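Local coordinates for phosphotriesterase homology protein (Escherichia coli, PDB 1BF6) that hydrolyses phosphorylated glyceryl acetates, probably acting on phosphoglycerol esters, and also cleaves aromatic acetates and propionates, with two zinc ions per subunit, at residues Val47-Arg60 and Gly73-Asp85. Numbering follows the deposited sequence.
Sequences VRNVIEMTNRYMGR and GINVVACTGYYQD
Asn49, Val50 and Ile51 pair in parallel with Asn75, Val76 and Val77, the short strand axes 4.7 Å apart and inclined by 15°. Val50 N donates to Asn75 O (2.9 Å) and Val50 O accepts Val77 N; Asn75 N to Arg48 O and Glu52 N to Val77 O complete the ladder. On one face Ile51 CD1 lies alongside Val77 CG2 (3.8 Å); on the other, Ile74 CD1 reaches Val50 CG2. Past Glu52, where the first strand gives way to loop, Cys79 SG sits against Met53 C (3.3 Å), and a water joins Glu52 OE1 and Thr54 O to Cys79 N. With CG anti to the backbone N (chi1 -175°) and a bend at chi3, Arg60 brings NH1 to Cys79 O at 3.0 Å, in the carbonyl plane. Cut back to an alanine here, the side chain would probably leave Cys79 O without this donor and Glu107 and Asp113 without their salt-bridge mate. Met58 CE lies over one face of the Tyr83 ring, 3.9 Å from its centroid, a CH-pi contact within a Met-aromatic pair, while the Tyr57 and Tyr82 rings run nearly parallel but barely overlap. Helix 62-72 completes this right-handed beta-alpha-beta unit of the TIM barrel, covering Val76 and Ala78; strand 7-12 flanks strand 47-52, and Met53 touches zinc ligands His11 and Glu124.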
loop_
_atom_site.group_PDB
_atom_site.type_symbol
_atom_site.label_atom_id
_atom_site.label_comp_id
_atom_site.label_asym_id
_atom_site.label_seq_id
_atom_site.Cartn_x
_atom_site.Cartn_y
_atom_site.Cartn_z
ATOM N N VAL A 47 -13.267 -8.589 5.834
ATOM C CA VAL A 47 -12.298 -8.210 4.805
ATOM C C VAL A 47 -12.435 -9.139 3.617
ATOM O O VAL A 47 -12.512 -10.362 3.779
ATOM C CB VAL A 47 -10.836 -8.272 5.333
ATOM C CG1 VAL A 47 -9.833 -7.970 4.180
ATOM C CG2 VAL A 47 -10.649 -7.254 6.460
ATOM N N ARG A 48 -12.449 -8.566 2.416
ATOM C CA ARG A 48 -12.559 -9.368 1.207
ATOM C C ARG A 48 -11.394 -9.129 0.226
ATOM O O ARG A 48 -11.078 -10.008 -0.569
ATOM C CB ARG A 48 -13.910 -9.116 0.516
ATOM C CG ARG A 48 -15.113 -9.625 1.308
ATOM C CD ARG A 48 -15.096 -11.148 1.380
ATOM N NE ARG A 48 -16.226 -11.697 2.135
ATOM C CZ ARG A 48 -16.212 -11.963 3.442
ATOM N NH1 ARG A 48 -15.127 -11.737 4.175
ATOM N NH2 ARG A 48 -17.297 -12.448 4.020
ATOM N N ASN A 49 -10.743 -7.971 0.339
ATOM C CA ASN A 49 -9.625 -7.599 -0.553
ATOM C C ASN A 49 -8.378 -7.105 0.176
ATOM O O ASN A 49 -8.470 -6.383 1.166
ATOM C CB ASN A 49 -10.058 -6.471 -1.503
ATOM C CG ASN A 49 -11.455 -6.672 -2.055
ATOM O OD1 ASN A 49 -11.679 -7.513 -2.923
ATOM N ND2 ASN A 49 -12.409 -5.921 -1.517
ATOM N N VAL A 50 -7.213 -7.414 -0.394
ATOM C CA VAL A 50 -5.926 -6.970 0.147
ATOM C C VAL A 50 -5.120 -6.482 -1.053
ATOM O O VAL A 50 -4.965 -7.231 -2.009
ATOM C CB VAL A 50 -5.109 -8.120 0.830
ATOM C CG1 VAL A 50 -3.706 -7.612 1.201
ATOM C CG2 VAL A 50 -5.820 -8.599 2.110
ATOM N N ILE A 51 -4.649 -5.237 -0.988
ATOM C CA ILE A 51 -3.832 -4.646 -2.052
ATOM C C ILE A 51 -2.364 -4.937 -1.680
ATOM O O ILE A 51 -1.811 -4.346 -0.747
ATOM C CB ILE A 51 -4.052 -3.114 -2.174
ATOM C CG1 ILE A 51 -5.550 -2.771 -2.075
ATOM C CG2 ILE A 51 -3.489 -2.601 -3.526
ATOM C CD1 ILE A 51 -6.448 -3.464 -3.105
ATOM N N GLU A 52 -1.770 -5.877 -2.402
ATOM C CA GLU A 52 -0.400 -6.307 -2.162
ATOM C C GLU A 52 0.615 -5.359 -2.818
ATOM O O GLU A 52 0.603 -5.158 -4.040
ATOM C CB GLU A 52 -0.264 -7.753 -2.625
ATOM C CG GLU A 52 0.554 -8.634 -1.684
ATOM C CD GLU A 52 2.042 -8.541 -1.938
ATOM O OE1 GLU A 52 2.435 -7.986 -2.987
ATOM O OE2 GLU A 52 2.824 -9.040 -1.098
ATOM N N MET A 53 1.515 -4.828 -1.988
ATOM C CA MET A 53 2.516 -3.833 -2.377
ATOM C C MET A 53 3.926 -4.291 -2.736
ATOM O O MET A 53 4.836 -3.456 -2.843
ATOM C CB MET A 53 2.633 -2.812 -1.245
ATOM C CG MET A 53 1.327 -2.119 -0.870
ATOM S SD MET A 53 0.853 -0.822 -2.052
ATOM C CE MET A 53 -0.346 -1.664 -2.922
ATOM N N THR A 54 4.115 -5.593 -2.893
ATOM C CA THR A 54 5.431 -6.147 -3.206
ATOM C C THR A 54 5.661 -6.175 -4.716
ATOM O O THR A 54 5.060 -6.990 -5.399
ATOM C CB THR A 54 5.578 -7.619 -2.686
ATOM O OG1 THR A 54 5.192 -7.698 -1.304
ATOM C CG2 THR A 54 7.017 -8.102 -2.818
ATOM N N ASN A 55 6.494 -5.269 -5.234
ATOM C CA ASN A 55 6.792 -5.308 -6.666
ATOM C C ASN A 55 7.898 -6.347 -6.949
ATOM O O ASN A 55 8.459 -6.954 -6.014
ATOM C CB ASN A 55 7.055 -3.916 -7.289
ATOM C CG ASN A 55 7.905 -3.007 -6.434
ATOM O OD1 ASN A 55 9.025 -3.346 -6.056
ATOM N ND2 ASN A 55 7.402 -1.800 -6.187
ATOM N N ARG A 56 8.184 -6.593 -8.223
ATOM C CA ARG A 56 9.145 -7.629 -8.589
ATOM C C ARG A 56 10.418 -7.798 -7.761
ATOM O O ARG A 56 10.636 -8.858 -7.171
ATOM C CB ARG A 56 9.506 -7.547 -10.078
ATOM C CG ARG A 56 10.394 -8.694 -10.506
ATOM C CD ARG A 56 10.512 -8.798 -12.012
ATOM N NE ARG A 56 11.503 -9.806 -12.373
ATOM C CZ ARG A 56 11.827 -10.131 -13.619
ATOM N NH1 ARG A 56 11.231 -9.535 -14.642
ATOM N NH2 ARG A 56 12.783 -11.031 -13.842
ATOM N N TYR A 57 11.229 -6.748 -7.702
ATOM C CA TYR A 57 12.500 -6.796 -6.999
ATOM C C TYR A 57 12.471 -6.599 -5.487
ATOM O O TYR A 57 13.506 -6.377 -4.848
ATOM C CB TYR A 57 13.507 -5.902 -7.709
ATOM C CG TYR A 57 13.693 -6.337 -9.155
ATOM C CD1 TYR A 57 14.532 -7.406 -9.483
ATOM C CD2 TYR A 57 12.967 -5.728 -10.190
ATOM C CE1 TYR A 57 14.640 -7.869 -10.805
ATOM C CE2 TYR A 57 13.073 -6.183 -11.510
ATOM C CZ TYR A 57 13.906 -7.250 -11.808
ATOM O OH TYR A 57 14.006 -7.698 -13.107
ATOM N N MET A 58 11.267 -6.702 -4.927
ATOM C CA MET A 58 11.056 -6.630 -3.492
ATOM C C MET A 58 10.808 -8.077 -3.055
ATOM O O MET A 58 10.636 -8.365 -1.868
ATOM C CB MET A 58 9.833 -5.767 -3.153
ATOM C CG MET A 58 10.086 -4.266 -3.180
ATOM S SD MET A 58 8.556 -3.305 -3.094
ATOM C CE MET A 58 8.238 -3.329 -1.291
ATOM N N GLY A 59 10.799 -8.990 -4.020
ATOM C CA GLY A 59 10.584 -10.392 -3.709
ATOM C C GLY A 59 9.165 -10.883 -3.922
ATOM O O GLY A 59 8.716 -11.809 -3.234
ATOM N N ARG A 60 8.462 -10.277 -4.883
ATOM C CA ARG A 60 7.091 -10.672 -5.197
ATOM C C ARG A 60 7.038 -12.133 -5.642
ATOM O O ARG A 60 7.994 -12.660 -6.215
ATOM C CB ARG A 60 6.522 -9.767 -6.308
ATOM C CG ARG A 60 5.031 -9.998 -6.656
ATOM C CD ARG A 60 4.602 -9.145 -7.869
ATOM N NE ARG A 60 5.274 -9.597 -9.087
ATOM C CZ ARG A 60 5.616 -8.811 -10.108
ATOM N NH1 ARG A 60 5.342 -7.514 -10.090
ATOM N NH2 ARG A 60 6.302 -9.322 -11.121
ATOM N N GLY A 73 -10.012 -17.750 -0.377
ATOM C CA GLY A 73 -11.104 -17.031 -1.007
ATOM C C GLY A 73 -10.939 -15.521 -0.938
ATOM O O GLY A 73 -11.774 -14.771 -1.451
ATOM N N ILE A 74 -9.877 -15.053 -0.287
ATOM C CA ILE A 74 -9.664 -13.620 -0.214
ATOM C C ILE A 74 -9.186 -13.159 -1.601
ATOM O O ILE A 74 -8.713 -13.970 -2.400
ATOM C CB ILE A 74 -8.651 -13.233 0.889
ATOM C CG1 ILE A 74 -8.893 -11.777 1.312
ATOM C CG2 ILE A 74 -7.210 -13.498 0.424
ATOM C CD1 ILE A 74 -8.190 -11.360 2.566
ATOM N N ASN A 75 -9.434 -11.893 -1.923
ATOM C CA ASN A 75 -9.006 -11.350 -3.209
ATOM C C ASN A 75 -7.739 -10.525 -3.026
ATOM O O ASN A 75 -7.687 -9.617 -2.199
ATOM C CB ASN A 75 -10.098 -10.487 -3.849
ATOM C CG ASN A 75 -9.689 -9.968 -5.222
ATOM O OD1 ASN A 75 -9.603 -8.758 -5.448
ATOM N ND2 ASN A 75 -9.422 -10.892 -6.145
ATOM N N VAL A 76 -6.718 -10.838 -3.811
ATOM C CA VAL A 76 -5.459 -10.119 -3.710
ATOM C C VAL A 76 -5.149 -9.333 -4.989
ATOM O O VAL A 76 -5.119 -9.905 -6.081
ATOM C CB VAL A 76 -4.288 -11.084 -3.441
ATOM C CG1 VAL A 76 -2.978 -10.316 -3.405
ATOM C CG2 VAL A 76 -4.506 -11.830 -2.118
ATOM N N VAL A 77 -4.943 -8.029 -4.842
ATOM C CA VAL A 77 -4.591 -7.188 -5.976
ATOM C C VAL A 77 -3.072 -7.023 -5.965
ATOM O O VAL A 77 -2.519 -6.424 -5.043
ATOM C CB VAL A 77 -5.252 -5.793 -5.901
ATOM C CG1 VAL A 77 -4.778 -4.919 -7.075
ATOM C CG2 VAL A 77 -6.785 -5.936 -5.907
ATOM N N ALA A 78 -2.415 -7.595 -6.973
ATOM C CA ALA A 78 -0.961 -7.520 -7.126
ATOM C C ALA A 78 -0.497 -6.178 -7.718
ATOM O O ALA A 78 -1.293 -5.443 -8.306
ATOM C CB ALA A 78 -0.479 -8.687 -7.987
ATOM N N CYS A 79 0.785 -5.852 -7.552
ATOM C CA CYS A 79 1.316 -4.588 -8.074
ATOM C C CYS A 79 2.520 -4.734 -9.011
ATOM O O CYS A 79 3.067 -5.828 -9.199
ATOM C CB CYS A 79 1.713 -3.663 -6.923
ATOM S SG CYS A 79 3.213 -4.177 -6.007
ATOM N N THR A 80 2.894 -3.613 -9.622
ATOM C CA THR A 80 4.061 -3.538 -10.510
ATOM C C THR A 80 4.767 -2.215 -10.235
ATOM O O THR A 80 4.117 -1.196 -9.970
ATOM C CB THR A 80 3.693 -3.613 -12.034
ATOM O OG1 THR A 80 4.902 -3.507 -12.804
ATOM C CG2 THR A 80 2.753 -2.481 -12.447
ATOM N N GLY A 81 6.101 -2.228 -10.256
ATOM C CA GLY A 81 6.840 -0.997 -10.028
ATOM C C GLY A 81 8.244 -1.219 -9.497
ATOM O O GLY A 81 8.788 -2.318 -9.604
ATOM N N TYR A 82 8.845 -0.148 -8.998
ATOM C CA TYR A 82 10.179 -0.192 -8.398
ATOM C C TYR A 82 10.078 0.518 -7.048
ATOM O O TYR A 82 9.394 1.540 -6.914
ATOM C CB TYR A 82 11.235 0.437 -9.318
ATOM C CG TYR A 82 11.661 -0.503 -10.434
ATOM C CD1 TYR A 82 10.967 -0.543 -11.650
ATOM C CD2 TYR A 82 12.739 -1.384 -10.261
ATOM C CE1 TYR A 82 11.328 -1.437 -12.657
ATOM C CE2 TYR A 82 13.113 -2.280 -11.265
ATOM C CZ TYR A 82 12.401 -2.305 -12.460
ATOM O OH TYR A 82 12.731 -3.227 -13.433
ATOM N N TYR A 83 10.776 -0.035 -6.058
ATOM C CA TYR A 83 10.732 0.432 -4.672
ATOM C C TYR A 83 11.310 1.802 -4.306
ATOM O O TYR A 83 10.582 2.786 -4.264
ATOM C CB TYR A 83 11.298 -0.682 -3.792
ATOM C CG TYR A 83 11.021 -0.556 -2.309
ATOM C CD1 TYR A 83 9.923 0.154 -1.833
ATOM C CD2 TYR A 83 11.878 -1.152 -1.384
ATOM C CE1 TYR A 83 9.690 0.271 -0.469
ATOM C CE2 TYR A 83 11.655 -1.049 -0.028
ATOM C CZ TYR A 83 10.565 -0.333 0.429
ATOM O OH TYR A 83 10.390 -0.205 1.785
ATOM N N GLN A 84 12.575 1.851 -3.902
ATOM C CA GLN A 84 13.232 3.109 -3.559
ATOM C C GLN A 84 14.718 2.975 -3.879
ATOM O O GLN A 84 15.211 1.869 -4.132
ATOM C CB GLN A 84 13.013 3.514 -2.099
ATOM C CG GLN A 84 13.364 2.457 -1.093
ATOM C CD GLN A 84 13.272 2.977 0.316
ATOM O OE1 GLN A 84 13.918 3.961 0.668
ATOM N NE2 GLN A 84 12.466 2.318 1.138
ATOM N N ASP A 85 15.404 4.108 -3.871
ATOM C CA ASP A 85 16.818 4.179 -4.232
ATOM C C ASP A 85 17.739 3.079 -3.719
ATOM O O ASP A 85 18.367 2.369 -4.514
ATOM C CB ASP A 85 17.392 5.545 -3.897
ATOM C CG ASP A 85 18.603 5.861 -4.734
ATOM O OD1 ASP A 85 18.428 6.310 -5.890
ATOM O OD2 ASP A 85 19.730 5.597 -4.266
HETATM O O HOH W 1 -12.761 -12.069 -1.191
HETATM O O HOH W 2 2.340 -7.821 -5.708
HETATM O O HOH W 3 10.722 -3.785 -8.167
HETATM O O HOH W 4 7.352 -4.951 -10.605
#